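Side-chain contacts in penicillin-binding protein activator LpoB (Salmonella enterica subsp. enterica serovar Typhimurium, PDB 4Q6V), which probably regulates peptidoglycan synthesis as an outer-membrane lipoprotein activator of penicillin-binding protein 1B, the chain here being its C-terminal domain: residues A[26-31]-A[46-51]; A[9-14]-A[53-58]. One frame throughout, in Å; residues are numbered along the deposited sequence.

Contact 1 (A[26-31]-A[46-51])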
ATOM      1  N   LEU A  26      -4.683   0.919  -8.840  1.00 22.29           N
ATOM      2  CA  LEU A  26      -4.432   0.674  -7.404  1.00 20.64           C
ATOM      3  C   LEU A  26      -3.561   1.795  -6.885  1.00 20.21           C
ATOM      4  O   LEU A  26      -2.515   2.060  -7.430  1.00 20.18           O
ATOM      5  CB  LEU A  26      -3.850  -0.710  -7.202  1.00 21.38           C
ATOM      6  CG  LEU A  26      -3.274  -0.971  -5.804  1.00 22.65           C
ATOM      7  CD1 LEU A  26      -4.363  -1.175  -4.752  1.00 22.08           C
ATOM      8  CD2 LEU A  26      -2.379  -2.191  -5.899  1.00 22.48           C
ATOM      9  N   LEU A  27      -4.002   2.463  -5.826  1.00 21.91           N
ATOM     10  CA  LEU A  27      -3.184   3.351  -5.058  1.00 22.22           C
ATOM     11  C   LEU A  27      -2.435   2.661  -3.918  1.00 20.54           C
ATOM     12  O   LEU A  27      -3.024   2.176  -2.969  1.00 19.55           O
ATOM     13  CB  LEU A  27      -4.048   4.505  -4.522  1.00 24.15           C
ATOM     14  CG  LEU A  27      -3.361   5.537  -3.641  1.00 26.73           C
ATOM     15  CD1 LEU A  27      -2.051   5.978  -4.241  1.00 32.84           C
ATOM     16  CD2 LEU A  27      -4.252   6.730  -3.305  1.00 26.70           C
ATOM     17  N   VAL A  28      -1.118   2.643  -4.017  1.00 20.53           N
ATOM     18  CA  VAL A  28      -0.275   1.934  -3.038  1.00 21.01           C
ATOM     19  C   VAL A  28       0.269   2.922  -2.008  1.00 22.47           C
ATOM     20  O   VAL A  28       1.161   3.728  -2.301  1.00 22.05           O
ATOM     21  CB  VAL A  28       0.937   1.242  -3.727  1.00 20.98           C
ATOM     22  CG1 VAL A  28       1.853   0.586  -2.696  1.00 20.61           C
ATOM     23  CG2 VAL A  28       0.441   0.236  -4.712  1.00 21.50           C
ATOM     24  N   ASP A  29      -0.299   2.878  -0.805  1.00 25.89           N
ATOM     25  CA  ASP A  29       0.142   3.780   0.248  1.00 29.87           C
ATOM     26  C   ASP A  29       1.549   3.327   0.676  1.00 30.11           C
ATOM     27  O   ASP A  29       1.879   2.139   0.573  1.00 29.05           O
ATOM     28  CB  ASP A  29      -0.878   3.803   1.389  1.00 32.66           C
ATOM     29  CG  ASP A  29      -0.932   5.111   2.136  1.00 37.14           C
ATOM     30  OD1 ASP A  29      -0.212   6.066   1.751  1.00 40.35           O
ATOM     31  OD2 ASP A  29      -1.710   5.149   3.126  1.00 41.82           O
ATOM     32  N   SER A  30       2.380   4.292   1.072  1.00 28.53           N
ATOM     33  CA  SER A  30       3.761   3.994   1.443  1.00 29.39           C
ATOM     34  C   SER A  30       3.750   3.186   2.749  1.00 25.72           C
ATOM     35  O   SER A  30       2.923   3.414   3.636  1.00 23.63           O
ATOM     36  CB  SER A  30       4.611   5.274   1.508  1.00 30.29           C
ATOM     37  OG  SER A  30       4.226   6.072   2.603  1.00 35.31           O
ATOM     38  N   VAL A  31       4.633   2.199   2.820  1.00 24.78           N
ATOM     39  CA  VAL A  31       4.746   1.337   3.982  1.00 22.05           C
ATOM     40  C   VAL A  31       5.066   2.209   5.211  1.00 24.44           C
ATOM     41  O   VAL A  31       5.991   3.054   5.196  1.00 24.34           O
ATOM     42  CB  VAL A  31       5.811   0.243   3.799  1.00 21.41           C
ATOM     43  CG1 VAL A  31       5.907  -0.679   5.002  1.00 20.99           C
ATOM     44  CG2 VAL A  31       5.630  -0.535   2.500  1.00 21.78           C
ATOM     45  N   GLU A  46       8.911   0.553  -2.730  1.00 33.99           N
ATOM     46  CA  GLU A  46       9.343   0.162  -4.089  1.00 36.64           C
ATOM     47  C   GLU A  46       9.220  -1.323  -4.335  1.00 34.84           C
ATOM     48  O   GLU A  46       8.695  -1.770  -5.360  1.00 33.01           O
ATOM     49  CB  GLU A  46      10.757   0.621  -4.415  1.00 44.80           C
ATOM     50  CG  GLU A  46      10.836   2.079  -4.863  1.00 53.68           C
ATOM     51  CD  GLU A  46      10.182   2.331  -6.227  1.00 62.27           C
ATOM     52  OE1 GLU A  46      10.395   1.512  -7.151  1.00 66.48           O
ATOM     53  OE2 GLU A  46       9.438   3.329  -6.424  1.00 64.05           O
ATOM     54  N   THR A  47       9.673  -2.113  -3.368  1.00 33.39           N
ATOM     55  CA  THR A  47       9.519  -3.560  -3.473  1.00 32.10           C
ATOM     56  C   THR A  47       8.052  -3.944  -3.679  1.00 31.97           C
ATOM     57  O   THR A  47       7.718  -4.804  -4.476  1.00 31.78           O
ATOM     58  CB  THR A  47      10.117  -4.264  -2.227  1.00 32.51           C
ATOM     59  OG1 THR A  47      11.528  -4.027  -2.195  1.00 28.97           O
ATOM     60  CG2 THR A  47       9.889  -5.764  -2.240  1.00 32.57           C
ATOM     61  N   LEU A  48       7.186  -3.320  -2.891  1.00 30.63           N
ATOM     62  CA  LEU A  48       5.794  -3.623  -2.859  1.00 28.07           C
ATOM     63  C   LEU A  48       5.184  -3.280  -4.219  1.00 26.24           C
ATOM     64  O   LEU A  48       4.407  -4.069  -4.778  1.00 25.80           O
ATOM     65  CB  LEU A  48       5.077  -2.801  -1.747  1.00 28.00           C
ATOM     66  CG  LEU A  48       3.585  -3.165  -1.566  1.00 25.34           C
ATOM     67  CD1 LEU A  48       3.358  -4.642  -1.443  1.00 27.99           C
ATOM     68  CD2 LEU A  48       2.991  -2.398  -0.386  1.00 26.20           C
ATOM     69  N   ARG A  49       5.501  -2.096  -4.716  1.00 28.18           N
ATOM     70  CA  ARG A  49       4.955  -1.584  -5.979  1.00 28.18           C
ATOM     71  C   ARG A  49       5.356  -2.558  -7.097  1.00 31.03           C
ATOM     72  O   ARG A  49       4.567  -2.873  -8.013  1.00 29.16           O
ATOM     73  CB  ARG A  49       5.434  -0.172  -6.235  1.00 29.64           C
ATOM     74  CG  ARG A  49       4.779   0.915  -5.387  1.00 30.13           C
ATOM     75  CD  ARG A  49       5.437   2.268  -5.630  1.00 27.22           C
ATOM     76  NE  ARG A  49       5.351   2.625  -7.030  1.00 30.93           N
ATOM     77  CZ  ARG A  49       4.416   3.384  -7.604  1.00 28.99           C
ATOM     78  NH1 ARG A  49       3.469   3.946  -6.889  1.00 28.66           N
ATOM     79  NH2 ARG A  49       4.438   3.607  -8.913  1.00 27.57           N
ATOM     80  N   ASN A  50       6.578  -3.093  -6.989  1.00 31.19           N
ATOM     81  CA  ASN A  50       7.047  -4.070  -7.982  1.00 29.67           C
ATOM     82  C   ASN A  50       6.289  -5.365  -7.955  1.00 28.74           C
ATOM     83  O   ASN A  50       5.796  -5.817  -8.983  1.00 29.31           O
ATOM     84  CB  ASN A  50       8.548  -4.268  -7.839  1.00 33.24           C
ATOM     85  CG  ASN A  50       9.332  -3.055  -8.303  1.00 33.80           C
ATOM     86  OD1 ASN A  50      10.254  -2.594  -7.635  1.00 37.81           O
ATOM     87  ND2 ASN A  50       8.968  -2.521  -9.456  1.00 34.11           N
ATOM     88  N   ALA A  51       6.142  -5.924  -6.757  1.00 26.71           N
ATOM     89  CA  ALA A  51       5.346  -7.125  -6.567  1.00 30.10           C
ATOM     90  C   ALA A  51       3.916  -6.961  -7.122  1.00 29.89           C
ATOM     91  O   ALA A  51       3.352  -7.906  -7.676  1.00 32.50           O
ATOM     92  CB  ALA A  51       5.275  -7.548  -5.107  1.00 29.48           C
TER
HETATM   93  O   HOH W   1       3.094   4.775  -4.355  1.00 21.89           O
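R49 meets V28 with the middle of its side chain and is linked through a water to the strand's backbone at its end, one residue making both contacts. Its CB starts along the flank of helix 41-54, and chi1 (-75°), which sets CG beside the backbone N, brings that methylene to 4.0 Å from V28 CG1 and 4.2 Å from V28 CB. Beyond CG the chain runs on extended to CD, then bends at chi3 (58°), and no arginine atom past CG meets the valine side chain. At the tip, NH1 donates to a water 2.7 Å away, and that water in turn gives a hydrogen bond to V28 O at 3.0 Å. NH1 also hydrogen-bonds V61 O, so two acceptors fix the end of the arginine. Helix and strand here are the first two elements of a beta-alpha-beta unit, strand 25-35, helix 41-54 and strand 59-60; the arginine links the helix through the water to the first strand and, by V61, directly to the backbone just beyond the third element. The rest of the interface is aliphatic. V28 CG1, anti to its own N, also meets L48 CD2 at 3.9 Å, the two side chains crossing at a slant. L48 CD2 lies 4.3 Å from V31 CG2 as well, and S102 of the adjoining strand 98-106 touches both L48 and V31.

Contact 2 (A[9-14]-A[53-58])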
ATOM      1  N   PRO A   9       4.086 -13.673  -0.996  1.00 27.37           N
ATOM      2  CA  PRO A   9       2.977 -14.521  -0.627  1.00 27.68           C
ATOM      3  C   PRO A   9       1.701 -13.737  -0.305  1.00 27.49           C
ATOM      4  O   PRO A   9       0.621 -14.254  -0.525  1.00 27.23           O
ATOM      5  CB  PRO A   9       3.481 -15.256   0.618  1.00 28.17           C
ATOM      6  CG  PRO A   9       4.784 -14.668   0.994  1.00 28.41           C
ATOM      7  CD  PRO A   9       5.306 -13.995  -0.230  1.00 29.93           C
ATOM      8  N   LEU A  10       1.852 -12.524   0.247  1.00 28.50           N
ATOM      9  CA  LEU A  10       0.695 -11.714   0.671  1.00 26.02           C
ATOM     10  C   LEU A  10       0.043 -11.131  -0.582  1.00 23.85           C
ATOM     11  O   LEU A  10      -1.177 -11.127  -0.724  1.00 27.06           O
ATOM     12  CB  LEU A  10       1.143 -10.609   1.594  1.00 26.71           C
ATOM     13  CG  LEU A  10       1.579 -10.976   3.013  1.00 26.12           C
ATOM     14  CD1 LEU A  10       2.064  -9.779   3.803  1.00 25.18           C
ATOM     15  CD2 LEU A  10       0.407 -11.613   3.729  1.00 27.90           C
ATOM     16  N   VAL A  11       0.856 -10.664  -1.518  1.00 24.23           N
ATOM     17  CA  VAL A  11       0.305 -10.179  -2.802  1.00 25.08           C
ATOM     18  C   VAL A  11      -0.427 -11.278  -3.557  1.00 27.25           C
ATOM     19  O   VAL A  11      -1.465 -11.075  -4.165  1.00 25.06           O
ATOM     20  CB  VAL A  11       1.383  -9.563  -3.684  1.00 24.18           C
ATOM     21  CG1 VAL A  11       0.875  -9.401  -5.105  1.00 26.55           C
ATOM     22  CG2 VAL A  11       1.813  -8.229  -3.093  1.00 25.28           C
ATOM     23  N   SER A  12       0.135 -12.472  -3.515  1.00 28.64           N
ATOM     24  CA  SER A  12      -0.443 -13.633  -4.164  1.00 27.53           C
ATOM     25  C   SER A  12      -1.774 -13.994  -3.552  1.00 26.22           C
ATOM     26  O   SER A  12      -2.691 -14.250  -4.313  1.00 25.06           O
ATOM     27  CB  SER A  12       0.544 -14.816  -4.048  1.00 28.44           C
ATOM     28  OG  SER A  12      -0.009 -15.951  -4.654  1.00 32.78           O
ATOM     29  N   LYS A  13      -1.884 -13.951  -2.225  1.00 26.58           N
ATOM     30  CA  LYS A  13      -3.115 -14.207  -1.525  1.00 26.94           C
ATOM     31  C   LYS A  13      -4.149 -13.088  -1.709  1.00 29.26           C
ATOM     32  O   LYS A  13      -5.364 -13.322  -1.676  1.00 23.38           O
ATOM     33  CB  LYS A  13      -2.880 -14.327  -0.040  1.00 31.69           C
ATOM     34  CG  LYS A  13      -2.012 -15.501   0.374  1.00 36.32           C
ATOM     35  CD  LYS A  13      -1.496 -15.422   1.819  1.00 40.89           C
ATOM     36  CE  LYS A  13      -2.615 -15.043   2.783  1.00 47.02           C
ATOM     37  NZ  LYS A  13      -2.135 -14.836   4.180  1.00 53.11           N
HETATM   38  N   MSE A  14      -3.663 -11.860  -1.897  1.00 25.49           N
HETATM   39  CA  MSE A  14      -4.586 -10.731  -2.125  1.00 26.54           C
HETATM   40  C   MSE A  14      -5.198 -10.850  -3.504  1.00 26.30           C
HETATM   41  O   MSE A  14      -6.351 -10.522  -3.703  1.00 25.15           O
HETATM   42  CB  MSE A  14      -3.834  -9.418  -2.026  1.00 26.98           C
HETATM   43  CG  MSE A  14      -4.752  -8.206  -2.156  1.00 25.19           C
HETATM   44 SE   MSE A  14      -3.592  -6.650  -2.405  1.00 29.41          SE
HETATM   45  CE  MSE A  14      -3.323  -6.799  -4.329  1.00 27.02           C
ATOM     46  N   ALA A  53       2.876  -4.543  -9.502  1.00 28.18           N
ATOM     47  CA  ALA A  53       2.955  -4.305 -10.935  1.00 29.61           C
ATOM     48  C   ALA A  53       3.262  -5.557 -11.742  1.00 37.01           C
ATOM     49  O   ALA A  53       2.892  -5.613 -12.906  1.00 45.96           O
ATOM     50  CB  ALA A  53       4.005  -3.253 -11.256  1.00 30.03           C
ATOM     51  N   ASN A  54       3.907  -6.544 -11.126  1.00 39.25           N
ATOM     52  CA  ASN A  54       4.349  -7.755 -11.810  1.00 47.66           C
ATOM     53  C   ASN A  54       3.328  -8.867 -11.655  1.00 51.06           C
ATOM     54  O   ASN A  54       3.009  -9.544 -12.633  1.00 52.89           O
ATOM     55  CB  ASN A  54       5.726  -8.222 -11.282  1.00 50.41           C
ATOM     56  CG  ASN A  54       6.855  -7.254 -11.628  1.00 53.97           C
ATOM     57  OD1 ASN A  54       6.707  -6.323 -12.431  1.00 57.97           O
ATOM     58  ND2 ASN A  54       8.015  -7.459 -11.018  1.00 59.35           N
ATOM     59  N   ASN A  55       2.840  -9.063 -10.431  1.00 48.47           N
ATOM     60  CA  ASN A  55       1.730  -9.990 -10.188  1.00 57.52           C
ATOM     61  C   ASN A  55       0.384  -9.274 -10.163  1.00 53.80           C
ATOM     62  O   ASN A  55       0.141  -8.405  -9.334  1.00 63.85           O
ATOM     63  CB  ASN A  55       1.905 -10.783  -8.890  1.00 64.42           C
ATOM     64  CG  ASN A  55       3.260 -11.461  -8.778  1.00 68.90           C
ATOM     65  OD1 ASN A  55       3.852 -11.465  -7.696  1.00 66.20           O
ATOM     66  ND2 ASN A  55       3.760 -12.037  -9.878  1.00 72.93           N
ATOM     67  N   GLY A  56      -0.489  -9.638 -11.089  1.00 46.37           N
ATOM     68  CA  GLY A  56      -1.828  -9.058 -11.117  1.00 47.22           C
ATOM     69  C   GLY A  56      -1.944  -7.719 -11.821  1.00 43.37           C
ATOM     70  O   GLY A  56      -3.041  -7.147 -11.833  1.00 42.67           O
ATOM     71  N   LYS A  57      -0.837  -7.222 -12.393  1.00 38.31           N
ATOM     72  CA  LYS A  57      -0.826  -6.329 -13.555  1.00 35.35           C
ATOM     73  C   LYS A  57      -1.666  -5.056 -13.269  1.00 35.25           C
ATOM     74  O   LYS A  57      -2.162  -4.413 -14.206  1.00 37.34           O
ATOM     75  CB  LYS A  57      -1.323  -7.049 -14.818  1.00 39.24           C
ATOM     76  CG  LYS A  57      -2.819  -6.864 -15.166  1.00 47.75           C
ATOM     77  CD  LYS A  57      -3.347  -7.642 -16.390  1.00 48.40           C
ATOM     78  CE  LYS A  57      -4.585  -8.471 -16.105  1.00 45.69           C
ATOM     79  NZ  LYS A  57      -4.254  -9.920 -15.942  1.00 47.59           N
ATOM     80  N   PHE A  58      -1.795  -4.668 -11.991  1.00 27.96           N
ATOM     81  CA  PHE A  58      -2.408  -3.398 -11.646  1.00 25.79           C
ATOM     82  C   PHE A  58      -1.721  -2.260 -12.376  1.00 24.03           C
ATOM     83  O   PHE A  58      -0.533  -2.329 -12.634  1.00 26.24           O
ATOM     84  CB  PHE A  58      -2.312  -3.118 -10.148  1.00 25.80           C
ATOM     85  CG  PHE A  58      -2.980  -4.137  -9.283  1.00 24.89           C
ATOM     86  CD1 PHE A  58      -4.359  -4.132  -9.123  1.00 24.97           C
ATOM     87  CD2 PHE A  58      -2.216  -5.112  -8.636  1.00 24.78           C
ATOM     88  CE1 PHE A  58      -4.977  -5.080  -8.331  1.00 23.84           C
ATOM     89  CE2 PHE A  58      -2.820  -6.040  -7.833  1.00 26.93           C
ATOM     90  CZ  PHE A  58      -4.211  -6.037  -7.684  1.00 26.98           C
TER
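M14 and F58 make the closer of the two van der Waals contacts between helix 3-15 and the turn that follows helix 41-54, approaching each other from opposite directions. M14 is present as selenomethionine. Its chain is extended through chi1 (-176°) and chi2 (-168°) before turning at chi3, which puts the CE methyl equally near two ring carbons, 3.6 Å from both F58 CZ and F58 CE2. The approach to the ring is oblique. One turn earlier in the helix, V11 CG1 packs more loosely against the methylene of the poorly ordered N55, with N55 CB about 4.2 Å away. No hydrogen bond joins the two segments.

A polar atom does lie against the aromatic ring, but it comes from within the turn: G56 O is 3.8 Å above one face of F58, displaced from the centre toward the ring's margin. The positive phi of G56 (84°) belongs to the same change of direction, in which N55 is the first residue to leave the helical conformation. L52, in the last turn of helix 41-54, touches V11, M14 and F58; L15 of helix 3-15 adds to the cover of F58, while M14 also rests on L117 of strand 112-119.

Contacts 1 and 2 lie with their centres 10 Å apart and share helix 41-54, which packs on strand 25-35 in contact 1, while in contact 2 the turn leaving its C-terminal end meets helix 3-15. Both segments of contact 1 fall between those of contact 2 along the chain, so contact 1 is nested within the loop that contact 2 closes. The two are in direct touch: L26 CD2 packs on F58 CG at 3.9 Å, and L48 CD1 lies 4.2 Å from V11 CG2. One hydrophobic core thus runs from the mixed sheet through the shared helix to its neighbour, joining the start of this LpoB domain to its beta-alpha-beta unit.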